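Local structure of probable csgAB operon transcriptional regulatory protein (Salmonella typhimurium, 5XP0) at residues H18-I23 with A32-L37; Q39-T44 with H123-L128. The protein is the master regulator of curli fimbriae expression, needed for csgAB transcription and promoting biofilm formation, this chain being its atypical receiver domain. All blocks are in the same frame, centred on the assembly; numbering follows the deposited sequence.

Contact 1 of 2, residues H18-I23 with A32-L37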
ATOM      1  N   HIS B  18       4.312  14.025  18.071  1.00 80.99           N
ATOM      2  CA  HIS B  18       3.566  13.358  17.093  1.00 72.27           C
ATOM      3  C   HIS B  18       4.406  12.463  16.280  1.00 46.00           C
ATOM      4  O   HIS B  18       5.433  12.782  15.895  1.00 57.86           O
ATOM      5  CB  HIS B  18       3.041  14.378  16.155  1.00 93.21           C
ATOM      6  CG  HIS B  18       2.313  15.506  16.775  1.00 97.27           C
ATOM      7  ND1 HIS B  18       2.904  16.708  17.034  1.00 99.33           N
ATOM      8  CD2 HIS B  18       1.024  15.642  17.115  1.00100.61           C
ATOM      9  CE1 HIS B  18       2.011  17.537  17.523  1.00101.11           C
ATOM     10  NE2 HIS B  18       0.858  16.916  17.578  1.00 99.89           N
ATOM     11  N   THR B  19       3.925  11.331  16.041  1.00 42.15           N
ATOM     12  CA  THR B  19       4.619  10.388  15.177  1.00 40.42           C
ATOM     13  C   THR B  19       3.606   9.469  14.503  1.00 37.06           C
ATOM     14  O   THR B  19       2.592   9.086  15.091  1.00 37.61           O
ATOM     15  CB  THR B  19       5.657   9.584  15.957  1.00 45.45           C
ATOM     16  OG1 THR B  19       6.342   8.706  15.063  1.00 66.10           O
ATOM     17  CG2 THR B  19       5.010   8.786  17.050  1.00 51.89           C
ATOM     18  N   LEU B  20       3.904   9.085  13.272  1.00 36.38           N
ATOM     19  CA  LEU B  20       2.949   8.291  12.530  1.00 29.02           C
ATOM     20  C   LEU B  20       3.228   6.808  12.722  1.00 36.15           C
ATOM     21  O   LEU B  20       4.372   6.360  12.650  1.00 34.35           O
ATOM     22  CB  LEU B  20       2.993   8.578  11.035  1.00 29.60           C
ATOM     23  CG  LEU B  20       2.566   9.912  10.467  1.00 46.86           C
ATOM     24  CD1 LEU B  20       2.818   9.819   8.973  1.00 48.65           C
ATOM     25  CD2 LEU B  20       1.090  10.171  10.759  1.00 60.66           C
ATOM     26  N   LEU B  21       2.163   6.044  12.918  1.00 28.81           N
ATOM     27  CA  LEU B  21       2.269   4.596  13.003  1.00 29.71           C
ATOM     28  C   LEU B  21       1.275   4.026  12.008  1.00 31.64           C
ATOM     29  O   LEU B  21       0.065   4.072  12.239  1.00 30.62           O
ATOM     30  CB  LEU B  21       1.992   4.105  14.408  1.00 34.31           C
ATOM     31  CG  LEU B  21       2.052   2.589  14.568  1.00 46.08           C
ATOM     32  CD1 LEU B  21       3.379   2.025  14.074  1.00 51.24           C
ATOM     33  CD2 LEU B  21       1.867   2.254  16.031  1.00 53.49           C
ATOM     34  N   LEU B  22       1.778   3.567  10.869  1.00 27.63           N
ATOM     35  CA  LEU B  22       0.913   3.067   9.829  1.00 25.74           C
ATOM     36  C   LEU B  22       0.788   1.562  10.021  1.00 30.92           C
ATOM     37  O   LEU B  22       1.755   0.814   9.855  1.00 29.57           O
ATOM     38  CB  LEU B  22       1.473   3.457   8.469  1.00 22.97           C
ATOM     39  CG  LEU B  22       0.839   2.722   7.282  1.00 27.23           C
ATOM     40  CD1 LEU B  22      -0.603   3.057   7.165  1.00 26.79           C
ATOM     41  CD2 LEU B  22       1.513   3.202   6.062  1.00 26.67           C
ATOM     42  N   ILE B  23      -0.398   1.119  10.366  1.00 29.96           N
ATOM     43  CA  ILE B  23      -0.636  -0.277  10.659  1.00 27.96           C
ATOM     44  C   ILE B  23      -1.406  -0.847   9.489  1.00 34.96           C
ATOM     45  O   ILE B  23      -2.589  -0.529   9.296  1.00 24.68           O
ATOM     46  CB  ILE B  23      -1.398  -0.468  11.964  1.00 25.60           C
ATOM     47  CG1 ILE B  23      -0.600   0.111  13.124  1.00 27.55           C
ATOM     48  CG2 ILE B  23      -1.683  -1.993  12.203  1.00 28.68           C
ATOM     49  CD1 ILE B  23      -1.308  -0.018  14.484  1.00 31.59           C
ATOM     50  N   ALA B  32       5.713   3.608   0.399  1.00 25.47           N
ATOM     51  CA  ALA B  32       5.585   4.823  -0.401  1.00 27.29           C
ATOM     52  C   ALA B  32       4.601   5.781   0.242  1.00 27.21           C
ATOM     53  O   ALA B  32       4.832   6.993   0.263  1.00 21.89           O
ATOM     54  CB  ALA B  32       5.113   4.530  -1.828  1.00 32.45           C
ATOM     55  N   LEU B  33       3.482   5.271   0.743  1.00 24.14           N
ATOM     56  CA  LEU B  33       2.542   6.179   1.398  1.00 26.26           C
ATOM     57  C   LEU B  33       3.153   6.751   2.663  1.00 22.01           C
ATOM     58  O   LEU B  33       3.083   7.953   2.913  1.00 26.56           O
ATOM     59  CB  LEU B  33       1.231   5.477   1.742  1.00 25.23           C
ATOM     60  CG  LEU B  33       0.234   6.346   2.520  1.00 24.13           C
ATOM     61  CD1 LEU B  33      -0.284   7.554   1.776  1.00 26.53           C
ATOM     62  CD2 LEU B  33      -0.946   5.470   2.893  1.00 31.23           C
ATOM     63  N   LEU B  34       3.776   5.907   3.469  1.00 25.06           N
ATOM     64  CA  LEU B  34       4.370   6.423   4.702  1.00 25.55           C
ATOM     65  C   LEU B  34       5.424   7.501   4.412  1.00 28.61           C
ATOM     66  O   LEU B  34       5.502   8.532   5.088  1.00 29.09           O
ATOM     67  CB  LEU B  34       4.965   5.277   5.480  1.00 26.26           C
ATOM     68  CG  LEU B  34       5.594   5.738   6.802  1.00 35.46           C
ATOM     69  CD1 LEU B  34       4.564   6.284   7.779  1.00 35.65           C
ATOM     70  CD2 LEU B  34       6.369   4.590   7.381  1.00 40.84           C
ATOM     71  N   GLN B  35       6.293   7.254   3.456  1.00 28.42           N
ATOM     72  CA  GLN B  35       7.314   8.255   3.163  1.00 33.41           C
ATOM     73  C   GLN B  35       6.681   9.561   2.709  1.00 28.97           C
ATOM     74  O   GLN B  35       7.165  10.654   3.041  1.00 27.71           O
ATOM     75  CB  GLN B  35       8.282   7.737   2.107  1.00 50.71           C
ATOM     76  CG  GLN B  35       9.260   6.689   2.624  1.00103.80           C
ATOM     77  CD  GLN B  35      10.471   6.527   1.718  1.00103.65           C
ATOM     78  OE1 GLN B  35      10.868   7.457   1.012  1.00127.98           O
ATOM     79  NE2 GLN B  35      11.059   5.337   1.729  1.00 79.42           N
ATOM     80  N   HIS B  36       5.626   9.465   1.908  1.00 29.35           N
ATOM     81  CA  HIS B  36       4.951  10.664   1.434  1.00 31.46           C
ATOM     82  C   HIS B  36       4.343  11.434   2.597  1.00 37.48           C
ATOM     83  O   HIS B  36       4.456  12.654   2.671  1.00 30.97           O
ATOM     84  CB  HIS B  36       3.880  10.286   0.423  1.00 33.22           C
ATOM     85  CG  HIS B  36       3.170  11.470  -0.131  1.00 41.39           C
ATOM     86  ND1 HIS B  36       1.831  11.695   0.073  1.00 42.64           N
ATOM     87  CD2 HIS B  36       3.624  12.511  -0.859  1.00 35.32           C
ATOM     88  CE1 HIS B  36       1.482  12.817  -0.526  1.00 35.12           C
ATOM     89  NE2 HIS B  36       2.551  13.329  -1.106  1.00 47.91           N
ATOM     90  N   LEU B  37       3.736  10.735   3.543  1.00 26.61           N
ATOM     91  CA  LEU B  37       3.149  11.437   4.679  1.00 29.65           C
ATOM     92  C   LEU B  37       4.233  12.042   5.557  1.00 38.67           C
ATOM     93  O   LEU B  37       4.114  13.184   6.004  1.00 31.41           O
ATOM     94  CB  LEU B  37       2.244  10.477   5.476  1.00 24.71           C
ATOM     95  CG  LEU B  37       1.039   9.908   4.736  1.00 29.93           C
ATOM     96  CD1 LEU B  37       0.204   9.031   5.640  1.00 32.88           C
ATOM     97  CD2 LEU B  37       0.147  11.039   4.208  1.00 34.47           C
TER
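L20, the leucine that reaches both L34 and L37, is fixed at its backbone by T44: L20 N donates to T44 O over 2.9 Å. The hydroxyl of T19 makes a weak second bond to that same oxygen. T44 leads into strand 45-49, so this grip ties together the two strands of the first beta-alpha-beta unit of a CheY-like receiver fold. The contact itself is that unit's hydrophobic filling; strand segment 19-23 runs almost antiparallel to helix segment 32-37 (164°), their axes 9.9 Å apart at closest approach.

Along the strand, L20 and L22 face the helix while L21 points the other way, onto L54. No hydrogen bond crosses to the helix; only methyl and methylene groups meet. L34 serves both strand leucines: its CD1 lies 4.1 Å from L20 CD1, while its CB lies 4.1 Å from L22 CD2. In each pair the side chains slide past each other in opposite directions. L34 is not aimed at the strand at its root; with CG anti to the backbone N (chi1 -179°), its CD1 is carried to L20 while CB stays against L22.

Further along, L22 and L33 both touch L94 of strand 90-94, and L37 leans on L64 of strand 61-66, which spreads the same apolar layer across the sheet. All four touching leucines are buried. On the helix's outer side, A32 and Q35 pack against Q121 and E122 of the second subunit. The tightest spot is at the L20 end, where the side chains of L20 and L37 cross at about a right angle and L20 CD1 comes to 3.6 Å from L37 CB.

Contact 2 of 2, residues Q39-T44 with H123-L128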
ATOM      1  N   GLN B  39       7.200  13.073   4.702  1.00 35.34           N
ATOM      2  CA  GLN B  39       7.801  14.235   4.061  1.00 41.71           C
ATOM      3  C   GLN B  39       6.819  15.388   3.972  1.00 37.80           C
ATOM      4  O   GLN B  39       7.198  16.542   4.171  1.00 38.57           O
ATOM      5  CB  GLN B  39       8.293  13.878   2.661  1.00 66.24           C
ATOM      6  CG  GLN B  39       9.543  13.048   2.643  1.00 78.14           C
ATOM      7  CD  GLN B  39       9.803  12.449   1.279  1.00 86.28           C
ATOM      8  OE1 GLN B  39       9.128  12.785   0.302  1.00104.26           O
ATOM      9  NE2 GLN B  39      10.787  11.567   1.198  1.00 76.67           N
ATOM     10  N   SER B  40       5.548  15.103   3.713  1.00 36.27           N
ATOM     11  CA  SER B  40       4.592  16.185   3.595  1.00 44.69           C
ATOM     12  C   SER B  40       4.297  16.804   4.945  1.00 36.43           C
ATOM     13  O   SER B  40       4.016  17.998   5.022  1.00 39.48           O
ATOM     14  CB  SER B  40       3.280  15.678   2.992  1.00 33.25           C
ATOM     15  OG  SER B  40       3.490  15.082   1.744  1.00 39.10           O
ATOM     16  N   LEU B  41       4.302  16.002   6.003  1.00 33.59           N
ATOM     17  CA  LEU B  41       3.976  16.490   7.331  1.00 33.50           C
ATOM     18  C   LEU B  41       5.197  16.866   8.152  1.00 39.19           C
ATOM     19  O   LEU B  41       5.027  17.454   9.213  1.00 45.55           O
ATOM     20  CB  LEU B  41       3.201  15.426   8.121  1.00 32.75           C
ATOM     21  CG  LEU B  41       1.864  15.027   7.458  1.00 48.03           C
ATOM     22  CD1 LEU B  41       1.338  13.719   8.025  1.00 36.83           C
ATOM     23  CD2 LEU B  41       0.838  16.132   7.624  1.00 57.29           C
ATOM     24  N   ALA B  42       6.401  16.550   7.686  1.00 38.49           N
ATOM     25  CA  ALA B  42       7.634  16.784   8.436  1.00 43.50           C
ATOM     26  C   ALA B  42       7.583  16.069   9.786  1.00 39.31           C
ATOM     27  O   ALA B  42       7.905  16.633  10.830  1.00 39.16           O
ATOM     28  CB  ALA B  42       7.899  18.290   8.624  1.00 42.12           C
ATOM     29  N   ILE B  43       7.218  14.792   9.757  1.00 35.79           N
ATOM     30  CA  ILE B  43       7.061  14.023  10.979  1.00 44.55           C
ATOM     31  C   ILE B  43       7.739  12.666  10.810  1.00 34.28           C
ATOM     32  O   ILE B  43       7.959  12.191   9.700  1.00 34.50           O
ATOM     33  CB  ILE B  43       5.558  13.866  11.293  1.00 41.21           C
ATOM     34  CG1 ILE B  43       5.336  13.197  12.632  1.00 46.04           C
ATOM     35  CG2 ILE B  43       4.899  13.048  10.216  1.00 40.41           C
ATOM     36  CD1 ILE B  43       3.850  13.137  13.037  1.00 61.34           C
ATOM     37  N   THR B  44       8.097  12.065  11.931  1.00 32.67           N
ATOM     38  CA  THR B  44       8.656  10.728  11.898  1.00 47.30           C
ATOM     39  C   THR B  44       7.517   9.715  11.817  1.00 37.52           C
ATOM     40  O   THR B  44       6.348  10.021  12.098  1.00 32.32           O
ATOM     41  CB  THR B  44       9.557  10.506  13.119  1.00 71.67           C
ATOM     42  OG1 THR B  44      10.384   9.357  12.901  1.00 90.38           O
ATOM     43  CG2 THR B  44       8.750  10.294  14.354  1.00 61.25           C
ATOM     44  N   HIS B 123      -6.108  15.113   0.011  1.00 48.46           N
ATOM     45  CA  HIS B 123      -7.187  14.988   0.995  1.00 56.04           C
ATOM     46  C   HIS B 123      -6.639  14.466   2.331  1.00 43.38           C
ATOM     47  O   HIS B 123      -6.929  14.996   3.416  1.00 36.72           O
ATOM     48  CB  HIS B 123      -8.215  14.002   0.398  1.00 77.24           C
ATOM     49  CG  HIS B 123      -9.659  14.286   0.688  1.00 98.10           C
ATOM     50  ND1 HIS B 123     -10.371  13.626   1.666  1.00 98.94           N
ATOM     51  CD2 HIS B 123     -10.558  15.064   0.037  1.00107.58           C
ATOM     52  CE1 HIS B 123     -11.630  14.032   1.645  1.00106.17           C
ATOM     53  NE2 HIS B 123     -11.767  14.910   0.671  1.00100.04           N
ATOM     54  N   VAL B 124      -5.860  13.385   2.268  1.00 37.59           N
ATOM     55  CA  VAL B 124      -5.419  12.744   3.496  1.00 29.29           C
ATOM     56  C   VAL B 124      -4.330  13.566   4.184  1.00 38.33           C
ATOM     57  O   VAL B 124      -4.364  13.738   5.411  1.00 35.34           O
ATOM     58  CB  VAL B 124      -5.003  11.297   3.203  1.00 34.57           C
ATOM     59  CG1 VAL B 124      -4.418  10.624   4.419  1.00 32.74           C
ATOM     60  CG2 VAL B 124      -6.251  10.539   2.749  1.00 35.36           C
ATOM     61  N   VAL B 125      -3.359  14.103   3.424  1.00 33.29           N
ATOM     62  CA  VAL B 125      -2.369  15.020   4.017  1.00 29.14           C
ATOM     63  C   VAL B 125      -3.071  16.149   4.743  1.00 33.58           C
ATOM     64  O   VAL B 125      -2.712  16.524   5.870  1.00 31.96           O
ATOM     65  CB  VAL B 125      -1.434  15.588   2.937  1.00 26.16           C
ATOM     66  CG1 VAL B 125      -0.643  16.817   3.448  1.00 30.88           C
ATOM     67  CG2 VAL B 125      -0.485  14.495   2.441  1.00 37.61           C
ATOM     68  N   SER B 126      -4.044  16.755   4.076  1.00 37.72           N
ATOM     69  CA  SER B 126      -4.731  17.899   4.673  1.00 43.25           C
ATOM     70  C   SER B 126      -5.428  17.504   5.969  1.00 35.43           C
ATOM     71  O   SER B 126      -5.381  18.230   6.961  1.00 34.33           O
ATOM     72  CB  SER B 126      -5.718  18.481   3.672  1.00 57.08           C
ATOM     73  OG  SER B 126      -5.039  19.322   2.757  1.00 63.41           O
ATOM     74  N   GLY B 127      -6.046  16.337   6.000  1.00 44.09           N
ATOM     75  CA  GLY B 127      -6.664  15.889   7.236  1.00 34.17           C
ATOM     76  C   GLY B 127      -5.655  15.704   8.348  1.00 43.57           C
ATOM     77  O   GLY B 127      -5.896  16.100   9.488  1.00 36.23           O
ATOM     78  N   LEU B 128      -4.506  15.094   8.030  1.00 34.97           N
ATOM     79  CA  LEU B 128      -3.482  14.872   9.041  1.00 29.35           C
ATOM     80  C   LEU B 128      -2.852  16.177   9.509  1.00 30.21           C
ATOM     81  O   LEU B 128      -2.468  16.290  10.678  1.00 38.43           O
ATOM     82  CB  LEU B 128      -2.411  13.903   8.490  1.00 31.69           C
ATOM     83  CG  LEU B 128      -2.950  12.476   8.323  1.00 52.10           C
ATOM     84  CD1 LEU B 128      -1.953  11.567   7.590  1.00 47.27           C
ATOM     85  CD2 LEU B 128      -3.293  11.868   9.668  1.00 80.36           C
TER
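The one flat group that L41 touches across this contact is the peptide carbonyl of V125: the methyl CD2 of L41 lies 4.0 Å from V125 O, well off the line of the C=O bond rather than straight beyond it, in van der Waals contact. The rest is mostly aliphatic packing between the last turn of helix 28-41 and the middle of helix 121-132, with no hydrogen bond passing between them.

L41 does most of the work. Its fork sits against L128, with CD1 3.8 Å from L128 CB and CD2 4.0 Å from that same carbon, so both methyls are set against one methylene. The two leucine side chains cross at about a right angle, and L41 CD1 also comes to 4.0 Å from L128 CD1. One residue earlier, S40 presents its CB to the branches of V125, 4.0 Å from V125 CG2 and 4.1 Å from V125 CG1. The serine hydroxyl has other business: with OG beside the backbone N (chi1 -57°), it turns back along its own helix and hydrogen-bonds to H36 O, which gives it a partner within the helix while CB faces the valine.

Immediately after L41 the helix stops; A42 has positive phi (58°), and the chain then runs through I43 and T44 toward strand 45-49. The contact thus packs the C-terminal end of helix 28-41 against the middle of helix 121-132, a pair found in receiver domains, in which the first and last helices of the alternating fold lie on the same face of the sheet. V125 also touches H36 and L37, L128 touches L37, and F115, just after strand 111-114, touches V124 and L128.

Helix 28-41 is the element the two contacts share, and it is held from different directions. Contact 1 is fully buried and seats the helix on the parallel sheet; contact 2 is only partly buried and sets the helix's C-terminal end beside helix 121-132. Their centres are 8 Å apart. L37 of contact 1 joins them through its packing on the far helix, and the backbone does so again where T44, at the end of 39-44, is bonded to L20 of 18-23. The chemistry follows the place in the fold: an all-leucine core under the helix in contact 1, and in contact 2 a more open margin where a serine and a valine join the leucines.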